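Local coordinates for kojibiose phosphorylase (Gut metagenome, PDB 6W0P), which belongs to glycoside hydrolase family 65 and joins a beta-rich N-terminal domain to a largely helical catalytic domain and a small C-terminal domain, at residues K25-F33 and L653-I664; S309-C317 and F645-L653. All coordinates share one frame; numbering follows the deposited sequence.

Contact 1 of 2, residues K25-F33 and L653-I664; sequences KSMVSESIF and LDDYNNNTCEGI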
# COMPACT_ATOMS: atom_id res chain seq x y z
N LYS A 25 -0.83 -28.66 -20.57
CA LYS A 25 -1.73 -28.83 -19.39
C LYS A 25 -0.97 -29.45 -18.22
O LYS A 25 -1.62 -29.83 -17.29
CB LYS A 25 -2.92 -29.72 -19.73
CG LYS A 25 -3.72 -29.28 -20.95
CD LYS A 25 -4.20 -27.87 -20.84
CE LYS A 25 -5.07 -27.49 -22.01
NZ LYS A 25 -5.50 -26.07 -21.94
N SER A 26 0.36 -29.55 -18.31
CA SER A 26 1.21 -30.27 -17.32
C SER A 26 0.81 -29.83 -15.90
O SER A 26 0.48 -30.69 -15.09
CB SER A 26 2.68 -30.04 -17.61
OG SER A 26 3.48 -30.27 -16.45
N MET A 27 0.82 -28.54 -15.62
CA MET A 27 0.52 -28.04 -14.25
C MET A 27 -1.00 -28.08 -13.97
O MET A 27 -1.36 -28.22 -12.80
CB MET A 27 1.08 -26.63 -14.05
CG MET A 27 2.61 -26.64 -13.79
SD MET A 27 3.31 -24.97 -13.57
CE MET A 27 2.36 -24.41 -12.15
N VAL A 28 -1.85 -28.01 -15.00
CA VAL A 28 -3.33 -28.09 -14.85
C VAL A 28 -3.67 -29.49 -14.31
O VAL A 28 -4.41 -29.56 -13.34
CB VAL A 28 -4.08 -27.79 -16.16
CG1 VAL A 28 -5.55 -28.18 -16.08
CG2 VAL A 28 -3.95 -26.33 -16.55
N SER A 29 -3.10 -30.53 -14.92
CA SER A 29 -3.30 -31.95 -14.54
C SER A 29 -2.77 -32.17 -13.13
O SER A 29 -3.50 -32.70 -12.28
CB SER A 29 -2.67 -32.87 -15.56
OG SER A 29 -3.20 -32.62 -16.87
N GLU A 30 -1.55 -31.74 -12.84
CA GLU A 30 -0.99 -31.77 -11.47
C GLU A 30 -2.05 -31.29 -10.46
O GLU A 30 -2.17 -31.91 -9.37
CB GLU A 30 0.24 -30.86 -11.35
CG GLU A 30 1.50 -31.38 -12.02
CD GLU A 30 2.74 -30.51 -11.82
OE1 GLU A 30 2.60 -29.34 -11.38
OE2 GLU A 30 3.85 -31.00 -12.12
N SER A 31 -2.77 -30.20 -10.76
CA SER A 31 -3.73 -29.60 -9.80
C SER A 31 -4.97 -30.51 -9.69
O SER A 31 -5.33 -30.93 -8.59
CB SER A 31 -4.09 -28.20 -10.22
OG SER A 31 -2.96 -27.34 -10.19
N ILE A 32 -5.53 -30.87 -10.84
CA ILE A 32 -6.83 -31.57 -10.97
C ILE A 32 -6.73 -32.95 -10.33
O ILE A 32 -7.68 -33.36 -9.62
CB ILE A 32 -7.25 -31.65 -12.45
CG1 ILE A 32 -7.66 -30.26 -12.96
CG2 ILE A 32 -8.35 -32.69 -12.65
CD1 ILE A 32 -8.00 -30.21 -14.43
N PHE A 33 -5.62 -33.63 -10.58
CA PHE A 33 -5.44 -35.05 -10.19
C PHE A 33 -4.84 -35.13 -8.78
O PHE A 33 -4.43 -36.23 -8.40
CB PHE A 33 -4.58 -35.77 -11.22
CG PHE A 33 -5.29 -36.09 -12.52
CD1 PHE A 33 -5.48 -35.11 -13.48
CD2 PHE A 33 -5.70 -37.37 -12.80
CE1 PHE A 33 -6.10 -35.41 -14.68
CE2 PHE A 33 -6.35 -37.66 -13.99
CZ PHE A 33 -6.52 -36.69 -14.95
N LEU A 653 -11.98 -28.59 -13.90
CA LEU A 653 -11.72 -29.64 -14.93
C LEU A 653 -11.43 -28.99 -16.29
O LEU A 653 -10.53 -29.48 -17.01
CB LEU A 653 -12.90 -30.60 -15.01
CG LEU A 653 -13.10 -31.50 -13.80
CD1 LEU A 653 -14.39 -32.26 -13.94
CD2 LEU A 653 -11.95 -32.48 -13.63
N ASP A 654 -12.19 -27.96 -16.66
CA ASP A 654 -12.06 -27.30 -17.99
C ASP A 654 -11.41 -25.91 -17.81
O ASP A 654 -11.46 -25.14 -18.81
CB ASP A 654 -13.42 -27.25 -18.70
CG ASP A 654 -14.14 -28.59 -18.82
OD1 ASP A 654 -13.47 -29.62 -19.00
OD2 ASP A 654 -15.38 -28.59 -18.72
N ASP A 655 -10.91 -25.57 -16.62
CA ASP A 655 -9.99 -24.41 -16.39
C ASP A 655 -10.60 -23.09 -16.91
O ASP A 655 -9.91 -22.36 -17.67
CB ASP A 655 -8.63 -24.69 -17.05
CG ASP A 655 -7.45 -23.80 -16.65
OD1 ASP A 655 -7.56 -23.01 -15.66
OD2 ASP A 655 -6.39 -23.91 -17.33
N TYR A 656 -11.85 -22.76 -16.53
CA TYR A 656 -12.55 -21.53 -17.01
C TYR A 656 -11.82 -20.24 -16.56
O TYR A 656 -11.95 -19.22 -17.31
CB TYR A 656 -14.01 -21.51 -16.55
CG TYR A 656 -14.96 -22.35 -17.39
CD1 TYR A 656 -15.05 -23.72 -17.24
CD2 TYR A 656 -15.79 -21.76 -18.33
CE1 TYR A 656 -15.94 -24.48 -17.98
CE2 TYR A 656 -16.68 -22.49 -19.09
CZ TYR A 656 -16.76 -23.86 -18.91
OH TYR A 656 -17.61 -24.59 -19.68
N ASN A 657 -11.12 -20.25 -15.41
CA ASN A 657 -10.41 -19.07 -14.86
C ASN A 657 -8.98 -18.97 -15.44
O ASN A 657 -8.28 -17.97 -15.13
CB ASN A 657 -10.41 -19.08 -13.33
CG ASN A 657 -11.72 -18.62 -12.71
OD1 ASN A 657 -12.74 -18.49 -13.39
ND2 ASN A 657 -11.72 -18.34 -11.41
N ASN A 658 -8.51 -20.00 -16.17
CA ASN A 658 -7.16 -20.08 -16.78
C ASN A 658 -6.03 -20.12 -15.72
O ASN A 658 -4.88 -19.97 -16.11
CB ASN A 658 -6.94 -18.97 -17.81
CG ASN A 658 -7.76 -19.17 -19.06
OD1 ASN A 658 -7.74 -20.23 -19.68
ND2 ASN A 658 -8.53 -18.16 -19.43
N ASN A 659 -6.31 -20.41 -14.45
CA ASN A 659 -5.25 -20.49 -13.41
C ASN A 659 -5.40 -21.77 -12.57
O ASN A 659 -4.91 -21.81 -11.44
CB ASN A 659 -5.27 -19.23 -12.52
CG ASN A 659 -6.55 -19.13 -11.71
OD1 ASN A 659 -7.53 -19.81 -12.01
ND2 ASN A 659 -6.56 -18.30 -10.67
N THR A 660 -6.07 -22.80 -13.07
CA THR A 660 -6.16 -24.10 -12.37
C THR A 660 -4.76 -24.72 -12.31
O THR A 660 -4.57 -25.63 -11.49
CB THR A 660 -7.21 -25.02 -13.01
OG1 THR A 660 -8.48 -24.48 -12.63
CG2 THR A 660 -7.11 -26.46 -12.57
N CYS A 661 -3.81 -24.24 -13.12
CA CYS A 661 -2.37 -24.63 -13.05
C CYS A 661 -1.85 -24.42 -11.62
O CYS A 661 -1.06 -25.25 -11.19
CB CYS A 661 -1.49 -23.90 -14.06
SG CYS A 661 -1.60 -22.09 -14.03
N GLU A 662 -2.36 -23.40 -10.92
CA GLU A 662 -1.93 -23.00 -9.55
C GLU A 662 -2.55 -23.93 -8.50
O GLU A 662 -2.01 -23.99 -7.36
CB GLU A 662 -2.37 -21.58 -9.20
CG GLU A 662 -1.72 -20.46 -9.99
CD GLU A 662 -2.30 -19.08 -9.69
OE1 GLU A 662 -2.95 -18.92 -8.65
OE2 GLU A 662 -2.14 -18.17 -10.52
N GLY A 663 -3.65 -24.59 -8.82
CA GLY A 663 -4.42 -25.35 -7.81
C GLY A 663 -5.90 -25.31 -8.12
O GLY A 663 -6.31 -24.58 -9.04
N ILE A 664 -6.65 -26.16 -7.44
CA ILE A 664 -8.13 -26.22 -7.58
C ILE A 664 -8.70 -25.06 -6.77
O ILE A 664 -7.97 -24.56 -5.85
CB ILE A 664 -8.67 -27.60 -7.13
CG1 ILE A 664 -8.46 -27.84 -5.63
CG2 ILE A 664 -8.06 -28.71 -7.96
CD1 ILE A 664 -8.96 -29.19 -5.18
O HOH W 1 -6.58 -25.89 -19.16
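Ser31 on helix 26-32 donates a hydrogen bond from OG to Thr660 O, 2.7 Å away. The hydroxyl lies in the carbonyl plane, at a C=O...OG angle of 152°. Thr660 O also receives Gly663 N, so two donors hold this oxygen. With chi1 at -64°, Ser31 OG lies beside its own backbone N and faces the 3-10 segment 660-662. The buried side is tightly packed here. Ile32 crosses Leu653 at about a right angle, with Ile32 CG2 3.7 Å from Leu653 CD2. Ile32 CG1 also rests on the methyl of Thr660, whose OG1 is hydrogen-bonded to Asp652. The buried carboxylate of Asp655 accepts Thr660 N at OD1 from above its plane, within the loop.

The other margin is more open. Partly exposed Met27 and Cys661 meet through their CB atoms, 3.7 Å apart. Lys25 does not touch Asp655 directly. One water accepts from Lys25 NZ at 3.0 Å and donates to Asp655 OD2 at 2.7 Å.

The N-terminal family region is thus joined to the catalytic-region loop by one short direct bond and apolar cover. The opposite charges of Lys25 and Asp655 are bridged by water, so any attraction probably acts over a longer distance.

Contact 2 of 2, residues S309-C317 and F645-L653; sequences SDQQGIRYC and FGFATRLDL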
# COMPACT_ATOMS: atom_id res chain seq x y z
N SER A 309 -21.20 -34.64 -18.47
CA SER A 309 -20.23 -33.58 -18.12
C SER A 309 -20.50 -33.08 -16.69
O SER A 309 -19.55 -32.95 -15.89
CB SER A 309 -20.31 -32.48 -19.12
OG SER A 309 -19.60 -31.34 -18.62
N ASP A 310 -21.77 -32.86 -16.34
CA ASP A 310 -22.13 -32.37 -14.99
C ASP A 310 -22.03 -33.54 -14.00
O ASP A 310 -21.68 -33.31 -12.85
CB ASP A 310 -23.50 -31.68 -14.99
CG ASP A 310 -23.46 -30.23 -15.44
OD1 ASP A 310 -22.40 -29.61 -15.30
OD2 ASP A 310 -24.51 -29.73 -15.87
N GLN A 311 -22.36 -34.75 -14.43
CA GLN A 311 -22.29 -35.92 -13.52
C GLN A 311 -20.82 -36.10 -13.10
O GLN A 311 -20.58 -36.29 -11.90
CB GLN A 311 -22.87 -37.19 -14.15
CG GLN A 311 -22.67 -38.41 -13.28
CD GLN A 311 -23.45 -38.34 -11.99
OE1 GLN A 311 -24.57 -38.85 -11.92
NE2 GLN A 311 -22.89 -37.70 -10.97
N GLN A 312 -19.89 -36.04 -14.05
CA GLN A 312 -18.44 -36.15 -13.74
C GLN A 312 -18.05 -34.98 -12.85
O GLN A 312 -17.40 -35.22 -11.83
CB GLN A 312 -17.57 -36.15 -15.00
CG GLN A 312 -16.07 -36.21 -14.70
CD GLN A 312 -15.28 -36.26 -15.98
OE1 GLN A 312 -15.50 -35.45 -16.89
NE2 GLN A 312 -14.36 -37.23 -16.10
N GLY A 313 -18.42 -33.76 -13.22
CA GLY A 313 -18.04 -32.54 -12.47
C GLY A 313 -18.48 -32.63 -11.03
O GLY A 313 -17.59 -32.53 -10.11
N ILE A 314 -19.78 -32.82 -10.78
CA ILE A 314 -20.27 -32.80 -9.37
C ILE A 314 -19.54 -33.88 -8.55
O ILE A 314 -19.24 -33.63 -7.37
CB ILE A 314 -21.80 -32.93 -9.26
CG1 ILE A 314 -22.24 -32.59 -7.84
CG2 ILE A 314 -22.31 -34.30 -9.68
CD1 ILE A 314 -21.71 -31.27 -7.34
N ARG A 315 -19.30 -35.05 -9.13
CA ARG A 315 -18.69 -36.15 -8.35
C ARG A 315 -17.21 -35.81 -8.13
O ARG A 315 -16.69 -36.04 -7.03
CB ARG A 315 -18.94 -37.50 -9.02
CG ARG A 315 -18.73 -38.64 -8.05
CD ARG A 315 -19.12 -39.96 -8.64
NE ARG A 315 -20.54 -40.21 -8.48
CZ ARG A 315 -21.40 -40.49 -9.45
NH1 ARG A 315 -21.02 -40.52 -10.73
NH2 ARG A 315 -22.66 -40.73 -9.12
N TYR A 316 -16.58 -35.15 -9.11
CA TYR A 316 -15.21 -34.65 -8.92
C TYR A 316 -15.21 -33.68 -7.74
O TYR A 316 -14.31 -33.79 -6.85
CB TYR A 316 -14.66 -34.04 -10.22
CG TYR A 316 -13.29 -33.44 -10.03
CD1 TYR A 316 -12.16 -34.25 -9.95
CD2 TYR A 316 -13.13 -32.08 -9.87
CE1 TYR A 316 -10.91 -33.70 -9.74
CE2 TYR A 316 -11.88 -31.52 -9.68
CZ TYR A 316 -10.76 -32.33 -9.60
OH TYR A 316 -9.55 -31.76 -9.37
N CYS A 317 -16.13 -32.71 -7.74
CA CYS A 317 -16.26 -31.66 -6.67
C CYS A 317 -16.47 -32.33 -5.30
O CYS A 317 -15.74 -31.98 -4.36
CB CYS A 317 -17.41 -30.69 -6.96
SG CYS A 317 -17.10 -29.61 -8.38
N PHE A 645 -25.87 -20.99 -12.73
CA PHE A 645 -25.31 -22.34 -12.50
C PHE A 645 -24.23 -22.59 -13.55
O PHE A 645 -23.12 -22.85 -13.13
CB PHE A 645 -26.35 -23.46 -12.53
CG PHE A 645 -25.74 -24.80 -12.25
CD1 PHE A 645 -25.46 -25.20 -10.95
CD2 PHE A 645 -25.42 -25.67 -13.28
CE1 PHE A 645 -24.90 -26.43 -10.68
CE2 PHE A 645 -24.87 -26.91 -13.02
CZ PHE A 645 -24.60 -27.29 -11.72
N GLY A 646 -24.56 -22.48 -14.84
CA GLY A 646 -23.63 -22.62 -15.99
C GLY A 646 -22.63 -23.75 -15.80
O GLY A 646 -23.05 -24.90 -15.67
N PHE A 647 -21.34 -23.42 -15.71
CA PHE A 647 -20.22 -24.40 -15.65
C PHE A 647 -19.77 -24.63 -14.20
O PHE A 647 -18.59 -24.95 -13.99
CB PHE A 647 -19.07 -23.93 -16.54
CG PHE A 647 -18.67 -22.49 -16.33
CD1 PHE A 647 -17.75 -22.15 -15.36
CD2 PHE A 647 -19.22 -21.48 -17.12
CE1 PHE A 647 -17.38 -20.83 -15.16
CE2 PHE A 647 -18.85 -20.16 -16.92
CZ PHE A 647 -17.94 -19.84 -15.94
N ALA A 648 -20.67 -24.53 -13.23
CA ALA A 648 -20.36 -24.63 -11.78
C ALA A 648 -19.55 -25.90 -11.47
O ALA A 648 -18.68 -25.80 -10.63
CB ALA A 648 -21.64 -24.61 -10.98
N THR A 649 -19.83 -27.05 -12.10
CA THR A 649 -19.16 -28.35 -11.80
C THR A 649 -17.84 -28.49 -12.56
O THR A 649 -17.12 -29.49 -12.24
CB THR A 649 -20.05 -29.56 -12.09
OG1 THR A 649 -20.13 -29.77 -13.50
CG2 THR A 649 -21.44 -29.43 -11.50
N ARG A 650 -17.52 -27.57 -13.48
CA ARG A 650 -16.43 -27.71 -14.49
C ARG A 650 -15.34 -26.64 -14.33
O ARG A 650 -14.41 -26.62 -15.15
CB ARG A 650 -17.00 -27.61 -15.91
CG ARG A 650 -18.12 -28.58 -16.23
CD ARG A 650 -17.70 -30.03 -16.06
NE ARG A 650 -16.55 -30.35 -16.89
CZ ARG A 650 -16.11 -31.57 -17.14
NH1 ARG A 650 -16.75 -32.62 -16.62
NH2 ARG A 650 -15.04 -31.73 -17.90
N LEU A 651 -15.41 -25.75 -13.34
CA LEU A 651 -14.51 -24.58 -13.33
C LEU A 651 -13.05 -25.07 -13.37
O LEU A 651 -12.28 -24.52 -14.20
CB LEU A 651 -14.77 -23.69 -12.12
CG LEU A 651 -14.05 -22.34 -12.18
CD1 LEU A 651 -14.96 -21.22 -11.71
CD2 LEU A 651 -12.78 -22.35 -11.33
N ASP A 652 -12.67 -26.05 -12.54
CA ASP A 652 -11.29 -26.61 -12.54
C ASP A 652 -11.08 -27.62 -13.70
O ASP A 652 -10.05 -27.51 -14.42
CB ASP A 652 -10.95 -27.20 -11.17
CG ASP A 652 -10.78 -26.08 -10.16
OD1 ASP A 652 -9.98 -25.15 -10.44
OD2 ASP A 652 -11.47 -26.11 -9.15
N LEU A 653 -11.98 -28.59 -13.90
CA LEU A 653 -11.72 -29.64 -14.93
C LEU A 653 -11.43 -28.99 -16.29
O LEU A 653 -10.53 -29.48 -17.01
CB LEU A 653 -12.90 -30.60 -15.01
CG LEU A 653 -13.10 -31.50 -13.80
CD1 LEU A 653 -14.39 -32.26 -13.94
CD2 LEU A 653 -11.95 -32.48 -13.63
O HOH W 2 -21.62 -27.16 -14.24
O HOH W 3 -14.35 -34.26 -18.95
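Thr649 donates from OG1 to Asp310 OD1 at 2.9 Å, reaching the anti side of the carboxylate, 21° out of its plane. Its chi1 of 74° sets OG1 between the backbone N and the carbonyl carbon, facing helix 308-324. Next to it the backbones come close: Gly313 CA lies 3.2 Å from Thr649 O. Gly313 has no side chain, and Thr649 CB fits against the helix backbone there.

Arg650 grips the helix twice. Arg650 NH1 donates to Ser309 O at 2.9 Å and to Gln312 OE1 at 3.1 Å, the latter almost straight (170°). The amide oxygen lies in the guanidinium plane, whereas Ser309 O is tilted from it. Ser309 O also takes Gly313 N, the ordinary helix bond. Ser309 OG lies over a face of the guanidinium. Further along, Leu653 sets CD2 squarely over the Tyr316 ring, 3.8 Å from its centroid, a CH-pi contact.

A second shell fixes these groups. One water donates to Asp310 OD1 and Gly646 O and accepts from Thr649 N, linking the carboxylate to the type II' turn 645-648. Another water accepts from Arg650 NH2 at 2.8 Å. Arg650 NE makes a salt bridge with Asp654. Asp310 OD2 is held by Trp700 NE1, and Gln312 NE2 bonds Arg15 O and Glu10 O.

Family 65 catalytic domains are (alpha/alpha)6 barrels. Here the loop between helices 638-645 and 666-680 lies along helix 308-324. Ile314 also touches helix 666-680 and strand 303-305, while Gln312, Tyr316 and Leu653 pack on strand 15-19.

In the fold
Both contacts use the loop between helices 638-645 and 666-680, and they share Leu653. Contact 2 is nested inside the chain loop that contact 1 closes. Their centres lie about 13 Å apart. Both are buried overall, but contact 1 has more partly exposed residues at its margin. Contact 2 holds the loop to helix 308-324 with hydrogen bonds donated by loop side chains, a threonine and an arginine. Contact 1, which brings in helix 26-32 of the N-terminal family region, relies less on polar side chains. The two contacts also meet directly, through a probable hydrogen bond between Tyr316 OH and Ile32 O.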